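Local coordinates for protein aminotransferase, class I and II (PDB 5Z0Q) that belongs to the class I and II aminotransferases and carries pyridoxal-5'-phosphate in a pocket of the fold shared by this family, at residues E71-V76 against L277-A282; E79-E82 against K88-P91; N312-L317 against R383-G388; I330-L335 against L342-H347. All coordinates share one frame; numbering follows the deposited sequence.

All four contacts rest mainly on apolar packing; they differ in depth and surroundings. Contact 1 is fully buried between helices 71-83 and 276-288, setting a leucine against a tyrosine edge. Contact 2 uses the later part of that first helix, but it lies half at the surface, where two charged residues, not bridged to each other, flank a small apolar touch. Contacts 3 and 4 lie on the opposite side of the chain's centre, with their own centres about 10 Å apart. They share one partly buried cluster in which Leu317 and Leu385 of contact 3 meet Ala332 and Phe343 of contact 4. Contact 3 is purely aliphatic, whereas contact 4 brings in aromatic rings and a polar turn.

Contact 1 (E71-V76 against L277-A282); sequences EALAEV and LAYVAA
Leu73 carries this contact from its helix, leaning on Tyr279 and Ala282 of the other. Its CB points toward helix 276-288, and the side chain continues in that direction with CG anti to the backbone N (chi1 176°), so that the two methyls at the fork do the touching. CD2 comes to the edge of the Tyr279 ring, near the ring plane, 3.7 Å from CD1; the two side chains cross at about a right angle. Leu73 CD1 meets the second helix about a turn further on, at Ala282, which CD2 also approaches; CD1 lies 4.0 Å from Ala282 CB and equally near the carbonyl of that residue. Leucine suits the place because its two branches reach two neighbours at once. Alanine at 282 is small enough to let the helices come close, with Leu73 CA and Ala282 CA 6.9 Å apart. All three residues are buried, as suits such an apolar join. Leu73 also touches Trp286 on helix 276-288 and Phe96 on strand 94-97, an edge strand of the large sheet. On its far side, helix 276-288 packs against helix 49-59 through Val280 and Ala281, and Leu277 meets its counterpart in the second subunit.

Contact 2 (E79-E82 against K88-P91); sequences ERME and KIQP
The carboxylate of Glu82 is the flat group of this contact, and Lys88 CB lies above one of its faces, 4.1 Å from OE2. This is the touch of a methylene on a carboxylate, not a salt bridge: Lys88 NZ stands 7.4 Å from Glu82 OE2. Lys88 has its CG between the backbone N and the carbonyl carbon (chi1 55°), and its chain then runs away from the helix and bends at the end, while Glu82 stays extended beyond CG. Both residues are exposed, as suits long charged chains at the surface, and any attraction between the charges at that separation is probably weak. The buried half of the contact is apolar. Met81 CB rests 3.8 Å from Ile89 CG1, with Met81 CG a little further off at 4.2 Å. Although the methionine starts toward the loop, the bends in its flexible chain (chi2 -44°) carry SD and CE away, so its base does the touching. The branched isoleucine offers CG1 to it and is buried. Residues 88-91 belong to the connection from helix 71-83 to strand 94-97, the edge strand of the eight-stranded sheet. Here the chain folds back on the helix it has just left, and Ile89 and Pro91 both touch Ile78 as well. From the same turn of helix, Arg80 forms a salt bridge with Asp209.

Contact 3 (N312-L317 against R383-G388); sequences NRLPGL and RALTSG
Leu385 presses a single methyl, CD1, between Leu314 and Leu317, and this is the tight part of the contact. CD1 lies 3.8 Å from Leu314 CB and 3.8 Å from Leu317 CD1, while Leu314 CD1 closes on it at a similar range. The chain of Leu385 leaves its helix with CG anti to the carbonyl carbon (chi1 -53°) and points across to the turn. It crosses Leu314 at about a right angle and Leu317 obliquely, and the CD1 branch meets both. Leucine suits all three places: it offers branched, purely apolar ends that pack where no polar partner is needed. Leu317 is the buried member, and it also touches Met381 and Phe344.

The outer side is looser and meets solvent. Pro315 and Thr386 are exposed, and their side chains stand further from the opposite segment than the leucines do. Beyond them Ser387 and Gly388 are poorly ordered, so their modelled conformation is doubtful. Pro315 is the centre of an inverse gamma turn, closed by a weak bond from Gly316 N to Leu314 O (3.0 Å); proline's restricted phi fits that role. The turn carries the chain from the end of helix 290-313 into strand 318-319, an outermost strand of the five-stranded sheet within this chain. The last turn of helix 371-385 packs against this turn as a helix layered on the sheet, consistent with the smaller domain of this aminotransferase fold.

Contact 4 (I330-L335 against L342-H347); sequences IDASGL and LFFEKH
Leu335 meets Phe343 and Phe344 at about a right angle to each, and a single methyl, CD1, serves both: it lies 3.9 Å from Phe343 CD2 and 3.9 Å from Phe344 CE2. The two phenylalanines follow one another on the helix yet lean differently. Phe343 sets its CG anti to the backbone N (chi1 165°), whereas that of Phe344 lies beside the N. As a result their rings meet each other: Phe343 CD2 stands over the centre of the Phe344 ring, 3.8 Å above its plane, while Phe344 CE2 comes to the edge of the Phe343 ring, in plane. Leu335 settles where the two rings adjoin. One face of Phe343 is further covered near its rim by His347 CD2. Phenylalanine suits both places, since large flat apolar groups can span from helix to loop, and the smaller Ala332 adds a looser touch, its CB 4.5 Å from Phe344 CE2 at the ring edge.

The loop bearing Leu335 is shaped by an Asx turn. Asp331 OD1 accepts from Ser333 N (2.9 Å) and from Ser333 OG (2.8 Å), both reaching it from the same face of the carboxylate, the N-H from well above the plane. Two donors thus grip one oxygen just where the strand ends.

That strand, 329-331, lies in the five-stranded sheet, its backbone bonded to Val363 on one neighbouring strand and Ser318 on the other. Helix 340-345 packs over the loop, with Phe344 meeting Phe351 of strand 349-353, and helix 371-385 joins through Leu385, which touches both Leu335 and Phe343.

Contact 1 (E71-V76 against L277-A282)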
loop_
_atom_site.group_PDB
_atom_site.type_symbol
_atom_site.label_atom_id
_atom_site.label_comp_id
_atom_site.label_asym_id
_atom_site.label_seq_id
_atom_site.Cartn_x
_atom_site.Cartn_y
_atom_site.Cartn_z
ATOM N N GLU A 71 5.604 -13.823 9.795
ATOM C CA GLU A 71 5.175 -14.722 10.860
ATOM C C GLU A 71 5.543 -14.167 12.229
ATOM O O GLU A 71 4.848 -14.440 13.215
ATOM C CB GLU A 71 5.790 -16.108 10.667
ATOM C CG GLU A 71 5.029 -17.004 9.702
ATOM C CD GLU A 71 5.705 -18.348 9.497
ATOM O OE1 GLU A 71 6.909 -18.366 9.163
ATOM O OE2 GLU A 71 5.036 -19.387 9.679
ATOM N N ALA A 72 6.624 -13.388 12.308
ATOM C CA ALA A 72 7.019 -12.792 13.580
ATOM C C ALA A 72 6.013 -11.741 14.034
ATOM O O ALA A 72 5.694 -11.656 15.226
ATOM C CB ALA A 72 8.415 -12.185 13.463
ATOM N N LEU A 73 5.505 -10.931 13.101
ATOM C CA LEU A 73 4.505 -9.929 13.459
ATOM C C LEU A 73 3.215 -10.585 13.934
ATOM O O LEU A 73 2.614 -10.145 14.922
ATOM C CB LEU A 73 4.233 -9.010 12.269
ATOM C CG LEU A 73 3.128 -7.966 12.450
ATOM C CD1 LEU A 73 3.429 -7.065 13.636
ATOM C CD2 LEU A 73 2.954 -7.146 11.183
ATOM N N ALA A 74 2.772 -11.639 13.245
ATOM C CA ALA A 74 1.573 -12.352 13.674
ATOM C C ALA A 74 1.765 -12.990 15.042
ATOM O O ALA A 74 0.822 -13.052 15.839
ATOM C CB ALA A 74 1.194 -13.409 12.638
ATOM N N GLU A 75 2.978 -13.461 15.336
ATOM C CA GLU A 75 3.242 -14.084 16.627
ATOM C C GLU A 75 3.229 -13.052 17.748
ATOM O O GLU A 75 2.603 -13.264 18.795
ATOM C CB GLU A 75 4.581 -14.822 16.584
ATOM C CG GLU A 75 4.988 -15.481 17.895
ATOM C CD GLU A 75 6.151 -14.774 18.568
ATOM O OE1 GLU A 75 5.905 -13.845 19.367
ATOM O OE2 GLU A 75 7.313 -15.143 18.291
ATOM N N VAL A 76 3.910 -11.921 17.546
ATOM C CA VAL A 76 3.976 -10.907 18.594
ATOM C C VAL A 76 2.632 -10.210 18.761
ATOM O O VAL A 76 2.303 -9.737 19.857
ATOM C CB VAL A 76 5.110 -9.905 18.301
ATOM C CG1 VAL A 76 4.807 -9.088 17.054
ATOM C CG2 VAL A 76 5.337 -8.998 19.497
ATOM N N LEU A 277 9.934 -3.496 4.408
ATOM C CA LEU A 277 10.522 -2.807 5.551
ATOM C C LEU A 277 9.487 -2.479 6.619
ATOM O O LEU A 277 9.836 -2.375 7.800
ATOM C CB LEU A 277 11.224 -1.530 5.088
ATOM C CG LEU A 277 12.376 -1.732 4.100
ATOM C CD1 LEU A 277 12.866 -0.404 3.559
ATOM C CD2 LEU A 277 13.514 -2.486 4.762
ATOM N N ALA A 278 8.219 -2.314 6.233
ATOM C CA ALA A 278 7.183 -2.016 7.216
ATOM C C ALA A 278 6.931 -3.197 8.143
ATOM O O ALA A 278 6.625 -3.002 9.325
ATOM C CB ALA A 278 5.892 -1.605 6.509
ATOM N N TYR A 279 7.046 -4.423 7.628
ATOM C CA TYR A 279 6.913 -5.599 8.481
ATOM C C TYR A 279 8.004 -5.634 9.542
ATOM O O TYR A 279 7.749 -6.002 10.695
ATOM C CB TYR A 279 6.957 -6.869 7.634
ATOM C CG TYR A 279 5.618 -7.309 7.087
ATOM C CD1 TYR A 279 4.466 -7.211 7.857
ATOM C CD2 TYR A 279 5.508 -7.825 5.804
ATOM C CE1 TYR A 279 3.240 -7.616 7.360
ATOM C CE2 TYR A 279 4.288 -8.231 5.299
ATOM C CZ TYR A 279 3.159 -8.126 6.081
ATOM O OH TYR A 279 1.945 -8.530 5.577
ATOM N N VAL A 280 9.228 -5.253 9.169
ATOM C CA VAL A 280 10.349 -5.318 10.102
ATOM C C VAL A 280 10.170 -4.309 11.229
ATOM O O VAL A 280 10.459 -4.601 12.396
ATOM C CB VAL A 280 11.675 -5.106 9.349
ATOM C CG1 VAL A 280 12.840 -5.053 10.318
ATOM C CG2 VAL A 280 11.885 -6.211 8.325
ATOM N N ALA A 281 9.682 -3.110 10.905
ATOM C CA ALA A 281 9.512 -2.086 11.930
ATOM C C ALA A 281 8.350 -2.415 12.858
ATOM O O ALA A 281 8.447 -2.216 14.075
ATOM C CB ALA A 281 9.307 -0.720 11.277
ATOM N N ALA A 282 7.244 -2.922 12.307
ATOM C CA ALA A 282 6.087 -3.241 13.136
ATOM C C ALA A 282 6.388 -4.392 14.088
ATOM O O ALA A 282 5.891 -4.412 15.221
ATOM C CB ALA A 282 4.884 -3.575 12.255
#

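Contact 2 (E79-E82 against K88-P91)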
loop_
_atom_site.group_PDB
_atom_site.type_symbol
_atom_site.label_atom_id
_atom_site.label_comp_id
_atom_site.label_asym_id
_atom_site.label_seq_id
_atom_site.Cartn_x
_atom_site.Cartn_y
_atom_site.Cartn_z
ATOM N N GLU A 79 0.540 -12.634 21.016
ATOM C CA GLU A 79 1.006 -12.548 22.396
ATOM C C GLU A 79 0.616 -11.224 23.038
ATOM O O GLU A 79 0.342 -11.175 24.243
ATOM C CB GLU A 79 2.522 -12.736 22.455
ATOM C CG GLU A 79 2.991 -14.160 22.204
ATOM C CD GLU A 79 4.502 -14.293 22.256
ATOM O OE1 GLU A 79 5.194 -13.252 22.233
ATOM O OE2 GLU A 79 4.999 -15.438 22.323
ATOM N N ARG A 80 0.578 -10.145 22.255
ATOM C CA ARG A 80 0.239 -8.842 22.817
ATOM C C ARG A 80 -1.244 -8.750 23.154
ATOM O O ARG A 80 -1.613 -8.205 24.200
ATOM C CB ARG A 80 0.641 -7.734 21.844
ATOM C CG ARG A 80 0.470 -6.333 22.404
ATOM C CD ARG A 80 0.984 -5.282 21.434
ATOM N NE ARG A 80 0.975 -3.950 22.030
ATOM C CZ ARG A 80 1.950 -3.469 22.796
ATOM N NH1 ARG A 80 3.018 -4.211 23.060
ATOM N NH2 ARG A 80 1.856 -2.247 23.300
ATOM N N MET A 81 -2.110 -9.280 22.286
ATOM C CA MET A 81 -3.545 -9.184 22.531
ATOM C C MET A 81 -3.982 -10.066 23.693
ATOM O O MET A 81 -5.005 -9.785 24.329
ATOM C CB MET A 81 -4.323 -9.550 21.268
ATOM C CG MET A 81 -3.995 -8.665 20.083
ATOM S SD MET A 81 -3.922 -6.927 20.549
ATOM C CE MET A 81 -2.616 -6.339 19.471
ATOM N N GLU A 82 -3.233 -11.127 23.984
ATOM C CA GLU A 82 -3.594 -12.011 25.085
ATOM C C GLU A 82 -3.028 -11.531 26.414
ATOM O O GLU A 82 -3.671 -11.695 27.456
ATOM C CB GLU A 82 -3.108 -13.435 24.799
ATOM C CG GLU A 82 -3.618 -14.476 25.784
ATOM C CD GLU A 82 -3.150 -15.881 25.445
ATOM O OE1 GLU A 82 -2.172 -16.019 24.680
ATOM O OE2 GLU A 82 -3.765 -16.849 25.942
ATOM N N LYS A 88 -7.306 -13.962 23.368
ATOM C CA LYS A 88 -6.535 -14.940 22.613
ATOM C C LYS A 88 -6.958 -14.910 21.148
ATOM O O LYS A 88 -8.153 -14.946 20.834
ATOM C CB LYS A 88 -6.710 -16.341 23.203
ATOM C CG LYS A 88 -8.148 -16.820 23.324
ATOM C CD LYS A 88 -8.213 -18.161 24.040
ATOM C CE LYS A 88 -9.601 -18.776 23.955
ATOM N NZ LYS A 88 -9.966 -19.111 22.551
ATOM N N ILE A 89 -5.975 -14.830 20.255
ATOM C CA ILE A 89 -6.201 -14.646 18.827
ATOM C C ILE A 89 -5.784 -15.913 18.094
ATOM O O ILE A 89 -4.689 -16.438 18.326
ATOM C CB ILE A 89 -5.429 -13.428 18.290
ATOM C CG1 ILE A 89 -5.946 -12.142 18.930
ATOM C CG2 ILE A 89 -5.539 -13.343 16.775
ATOM C CD1 ILE A 89 -7.364 -11.824 18.551
ATOM N N GLN A 90 -6.654 -16.399 17.212
ATOM C CA GLN A 90 -6.255 -17.472 16.312
ATOM C C GLN A 90 -5.468 -16.896 15.137
ATOM O O GLN A 90 -5.823 -15.835 14.615
ATOM C CB GLN A 90 -7.475 -18.235 15.803
ATOM C CG GLN A 90 -7.595 -19.637 16.372
ATOM C CD GLN A 90 -7.408 -19.669 17.877
ATOM O OE1 GLN A 90 -8.234 -19.150 18.629
ATOM N NE2 GLN A 90 -6.313 -20.272 18.324
ATOM N N PRO A 91 -4.398 -17.568 14.707
ATOM C CA PRO A 91 -3.542 -16.982 13.660
ATOM C C PRO A 91 -4.263 -16.710 12.350
ATOM O O PRO A 91 -3.979 -15.697 11.699
ATOM C CB PRO A 91 -2.434 -18.033 13.494
ATOM C CG PRO A 91 -2.403 -18.755 14.800
ATOM C CD PRO A 91 -3.831 -18.812 15.255
#

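Contact 3 (N312-L317 against R383-G388)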
loop_
_atom_site.group_PDB
_atom_site.type_symbol
_atom_site.label_atom_id
_atom_site.label_comp_id
_atom_site.label_asym_id
_atom_site.label_seq_id
_atom_site.Cartn_x
_atom_site.Cartn_y
_atom_site.Cartn_z
ATOM N N ASN A 312 -8.282 25.270 30.343
ATOM C CA ASN A 312 -9.430 25.593 31.181
ATOM C C ASN A 312 -9.296 26.951 31.859
ATOM O O ASN A 312 -10.304 27.501 32.315
ATOM C CB ASN A 312 -9.641 24.494 32.223
ATOM C CG ASN A 312 -9.970 23.153 31.593
ATOM O OD1 ASN A 312 -9.382 22.128 31.940
ATOM N ND2 ASN A 312 -10.910 23.154 30.652
ATOM N N ARG A 313 -8.084 27.506 31.935
ATOM C CA ARG A 313 -7.910 28.845 32.484
ATOM C C ARG A 313 -8.195 29.940 31.465
ATOM O O ARG A 313 -8.481 31.075 31.864
ATOM C CB ARG A 313 -6.492 29.025 33.031
ATOM C CG ARG A 313 -6.212 28.265 34.312
ATOM C CD ARG A 313 -5.046 28.886 35.066
ATOM N NE ARG A 313 -4.714 28.146 36.280
ATOM C CZ ARG A 313 -3.719 27.271 36.370
ATOM N NH1 ARG A 313 -2.952 27.026 35.315
ATOM N NH2 ARG A 313 -3.487 26.642 37.514
ATOM N N LEU A 314 -8.120 29.631 30.173
ATOM C CA LEU A 314 -8.392 30.635 29.155
ATOM C C LEU A 314 -9.896 30.874 29.050
ATOM O O LEU A 314 -10.686 29.928 29.154
ATOM C CB LEU A 314 -7.820 30.198 27.807
ATOM C CG LEU A 314 -6.300 30.003 27.791
ATOM C CD1 LEU A 314 -5.830 29.525 26.429
ATOM C CD2 LEU A 314 -5.586 31.288 28.187
ATOM N N PRO A 315 -10.329 32.132 28.850
ATOM C CA PRO A 315 -11.748 32.492 28.973
ATOM C C PRO A 315 -12.542 32.348 27.673
ATOM O O PRO A 315 -13.240 33.273 27.244
ATOM C CB PRO A 315 -11.683 33.949 29.427
ATOM C CG PRO A 315 -10.474 34.475 28.716
ATOM C CD PRO A 315 -9.488 33.321 28.628
ATOM N N GLY A 316 -12.452 31.182 27.042
ATOM C CA GLY A 316 -13.205 30.948 25.827
ATOM C C GLY A 316 -13.048 29.548 25.276
ATOM O O GLY A 316 -13.556 29.236 24.195
ATOM N N LEU A 317 -12.348 28.692 26.015
ATOM C CA LEU A 317 -12.056 27.338 25.574
ATOM C C LEU A 317 -12.395 26.349 26.677
ATOM O O LEU A 317 -12.175 26.624 27.861
ATOM C CB LEU A 317 -10.582 27.190 25.179
ATOM C CG LEU A 317 -10.035 28.213 24.183
ATOM C CD1 LEU A 317 -8.535 28.047 24.021
ATOM C CD2 LEU A 317 -10.739 28.088 22.843
ATOM N N ARG A 383 -1.344 34.465 24.310
ATOM C CA ARG A 383 -1.167 35.736 23.618
ATOM C C ARG A 383 -2.313 36.020 22.654
ATOM O O ARG A 383 -2.649 37.187 22.421
ATOM C CB ARG A 383 0.169 35.742 22.875
ATOM C CG ARG A 383 0.569 37.097 22.312
ATOM C CD ARG A 383 1.927 37.042 21.624
ATOM N NE ARG A 383 2.950 36.430 22.469
ATOM C CZ ARG A 383 3.481 35.230 22.253
ATOM N NH1 ARG A 383 3.092 34.510 21.210
ATOM N NH2 ARG A 383 4.404 34.753 23.076
ATOM N N ALA A 384 -2.930 34.976 22.098
ATOM C CA ALA A 384 -3.994 35.168 21.118
ATOM C C ALA A 384 -5.291 35.638 21.767
ATOM O O ALA A 384 -5.997 36.484 21.205
ATOM C CB ALA A 384 -4.233 33.873 20.341
ATOM N N LEU A 385 -5.619 35.113 22.944
ATOM C CA LEU A 385 -6.890 35.409 23.587
ATOM C C LEU A 385 -6.825 36.590 24.546
ATOM O O LEU A 385 -7.877 37.065 24.987
ATOM C CB LEU A 385 -7.397 34.178 24.346
ATOM C CG LEU A 385 -7.484 32.874 23.553
ATOM C CD1 LEU A 385 -8.105 31.771 24.398
ATOM C CD2 LEU A 385 -8.268 33.076 22.265
ATOM N N THR A 386 -5.631 37.080 24.875
ATOM C CA THR A 386 -5.493 38.117 25.893
ATOM C C THR A 386 -4.318 39.013 25.526
ATOM O O THR A 386 -3.173 38.552 25.539
ATOM C CB THR A 386 -5.292 37.496 27.275
ATOM O OG1 THR A 386 -6.421 36.677 27.603
ATOM C CG2 THR A 386 -5.125 38.576 28.333
ATOM N N SER A 387 -4.581 40.281 25.201
ATOM C CA SER A 387 -5.923 40.862 25.098
ATOM C C SER A 387 -5.878 42.065 24.161
ATOM O O SER A 387 -4.963 42.885 24.248
ATOM C CB SER A 387 -6.457 41.304 26.466
ATOM O OG SER A 387 -5.674 42.355 27.004
ATOM N N GLY A 388 -6.851 42.177 23.260
ATOM C CA GLY A 388 -7.886 41.179 23.078
ATOM C C GLY A 388 -8.142 40.980 21.598
ATOM O O GLY A 388 -7.792 41.836 20.784
#

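Contact 4 (I330-L335 against L342-H347)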
loop_
_atom_site.group_PDB
_atom_site.type_symbol
_atom_site.label_atom_id
_atom_site.label_comp_id
_atom_site.label_asym_id
_atom_site.label_seq_id
_atom_site.Cartn_x
_atom_site.Cartn_y
_atom_site.Cartn_z
ATOM N N ILE A 330 -10.509 20.423 21.811
ATOM C CA ILE A 330 -10.740 21.697 22.487
ATOM C C ILE A 330 -11.987 22.352 21.909
ATOM O O ILE A 330 -12.082 22.553 20.692
ATOM C CB ILE A 330 -9.529 22.634 22.345
ATOM C CG1 ILE A 330 -8.260 21.957 22.868
ATOM C CG2 ILE A 330 -9.781 23.948 23.073
ATOM C CD1 ILE A 330 -7.007 22.773 22.651
ATOM N N ASP A 331 -12.932 22.699 22.782
ATOM C CA ASP A 331 -14.138 23.416 22.377
ATOM C C ASP A 331 -13.817 24.903 22.284
ATOM O O ASP A 331 -13.547 25.552 23.298
ATOM C CB ASP A 331 -15.274 23.160 23.365
ATOM C CG ASP A 331 -16.599 23.761 22.910
ATOM O OD1 ASP A 331 -16.639 24.387 21.828
ATOM O OD2 ASP A 331 -17.606 23.603 23.634
ATOM N N ALA A 332 -13.855 25.445 21.066
ATOM C CA ALA A 332 -13.596 26.858 20.827
ATOM C C ALA A 332 -14.865 27.623 20.466
ATOM O O ALA A 332 -14.786 28.702 19.871
ATOM C CB ALA A 332 -12.542 27.026 19.733
ATOM N N SER A 333 -16.036 27.081 20.810
ATOM C CA SER A 333 -17.288 27.764 20.511
ATOM C C SER A 333 -17.446 29.054 21.304
ATOM O O SER A 333 -18.171 29.952 20.863
ATOM C CB SER A 333 -18.474 26.839 20.785
ATOM O OG SER A 333 -18.513 26.449 22.146
ATOM N N GLY A 334 -16.784 29.171 22.453
ATOM C CA GLY A 334 -16.857 30.379 23.251
ATOM C C GLY A 334 -16.149 31.580 22.666
ATOM O O GLY A 334 -16.229 32.667 23.247
ATOM N N LEU A 335 -15.460 31.421 21.534
ATOM C CA LEU A 335 -14.753 32.541 20.926
ATOM C C LEU A 335 -15.698 33.446 20.146
ATOM O O LEU A 335 -15.509 34.668 20.119
ATOM C CB LEU A 335 -13.638 32.028 20.014
ATOM C CG LEU A 335 -12.573 31.143 20.666
ATOM C CD1 LEU A 335 -11.525 30.728 19.645
ATOM C CD2 LEU A 335 -11.926 31.852 21.847
ATOM N N LEU A 342 -9.140 28.673 11.546
ATOM C CA LEU A 342 -8.488 29.772 10.843
ATOM C C LEU A 342 -8.092 30.888 11.800
ATOM O O LEU A 342 -7.110 31.598 11.556
ATOM C CB LEU A 342 -9.404 30.309 9.742
ATOM C CG LEU A 342 -8.909 31.511 8.935
ATOM C CD1 LEU A 342 -7.587 31.198 8.250
ATOM C CD2 LEU A 342 -9.954 31.946 7.919
ATOM N N PHE A 343 -8.835 31.050 12.897
ATOM C CA PHE A 343 -8.486 32.061 13.891
ATOM C C PHE A 343 -7.110 31.791 14.487
ATOM O O PHE A 343 -6.240 32.668 14.496
ATOM C CB PHE A 343 -9.551 32.104 14.988
ATOM C CG PHE A 343 -9.114 32.833 16.229
ATOM C CD1 PHE A 343 -9.093 34.217 16.266
ATOM C CD2 PHE A 343 -8.729 32.131 17.361
ATOM C CE1 PHE A 343 -8.692 34.889 17.407
ATOM C CE2 PHE A 343 -8.328 32.796 18.504
ATOM C CZ PHE A 343 -8.309 34.176 18.528
ATOM N N PHE A 344 -6.894 30.573 14.990
ATOM C CA PHE A 344 -5.616 30.241 15.607
ATOM C C PHE A 344 -4.471 30.220 14.603
ATOM O O PHE A 344 -3.316 30.400 15.002
ATOM C CB PHE A 344 -5.710 28.894 16.324
ATOM C CG PHE A 344 -6.432 28.958 17.639
ATOM C CD1 PHE A 344 -5.816 29.505 18.753
ATOM C CD2 PHE A 344 -7.720 28.466 17.766
ATOM C CE1 PHE A 344 -6.473 29.566 19.968
ATOM C CE2 PHE A 344 -8.383 28.523 18.978
ATOM C CZ PHE A 344 -7.757 29.074 20.081
ATOM N N GLU A 345 -4.758 30.007 13.316
ATOM C CA GLU A 345 -3.697 30.032 12.315
ATOM C C GLU A 345 -3.103 31.428 12.177
ATOM O O GLU A 345 -1.884 31.578 12.037
ATOM C CB GLU A 345 -4.224 29.536 10.970
ATOM C CG GLU A 345 -4.419 28.035 10.900
ATOM C CD GLU A 345 -4.849 27.570 9.524
ATOM O OE1 GLU A 345 -5.481 28.368 8.799
ATOM O OE2 GLU A 345 -4.547 26.412 9.167
ATOM N N LYS A 346 -3.946 32.460 12.220
ATOM C CA LYS A 346 -3.457 33.833 12.169
ATOM C C LYS A 346 -2.757 34.255 13.452
ATOM O O LYS A 346 -2.227 35.370 13.506
ATOM C CB LYS A 346 -4.610 34.788 11.859
ATOM C CG LYS A 346 -5.139 34.655 10.440
ATOM C CD LYS A 346 -4.033 34.902 9.420
ATOM C CE LYS A 346 -4.516 34.662 7.996
ATOM N NZ LYS A 346 -4.898 33.240 7.769
ATOM N N HIS A 347 -2.742 33.402 14.477
ATOM C CA HIS A 347 -1.973 33.630 15.693
ATOM C C HIS A 347 -0.876 32.583 15.854
ATOM O O HIS A 347 -0.506 32.227 16.975
ATOM C CB HIS A 347 -2.887 33.650 16.918
ATOM C CG HIS A 347 -3.846 34.800 16.937
ATOM N ND1 HIS A 347 -3.564 35.995 17.565
ATOM C CD2 HIS A 347 -5.083 34.939 16.404
ATOM C CE1 HIS A 347 -4.585 36.819 17.419
ATOM N NE2 HIS A 347 -5.520 36.204 16.718
#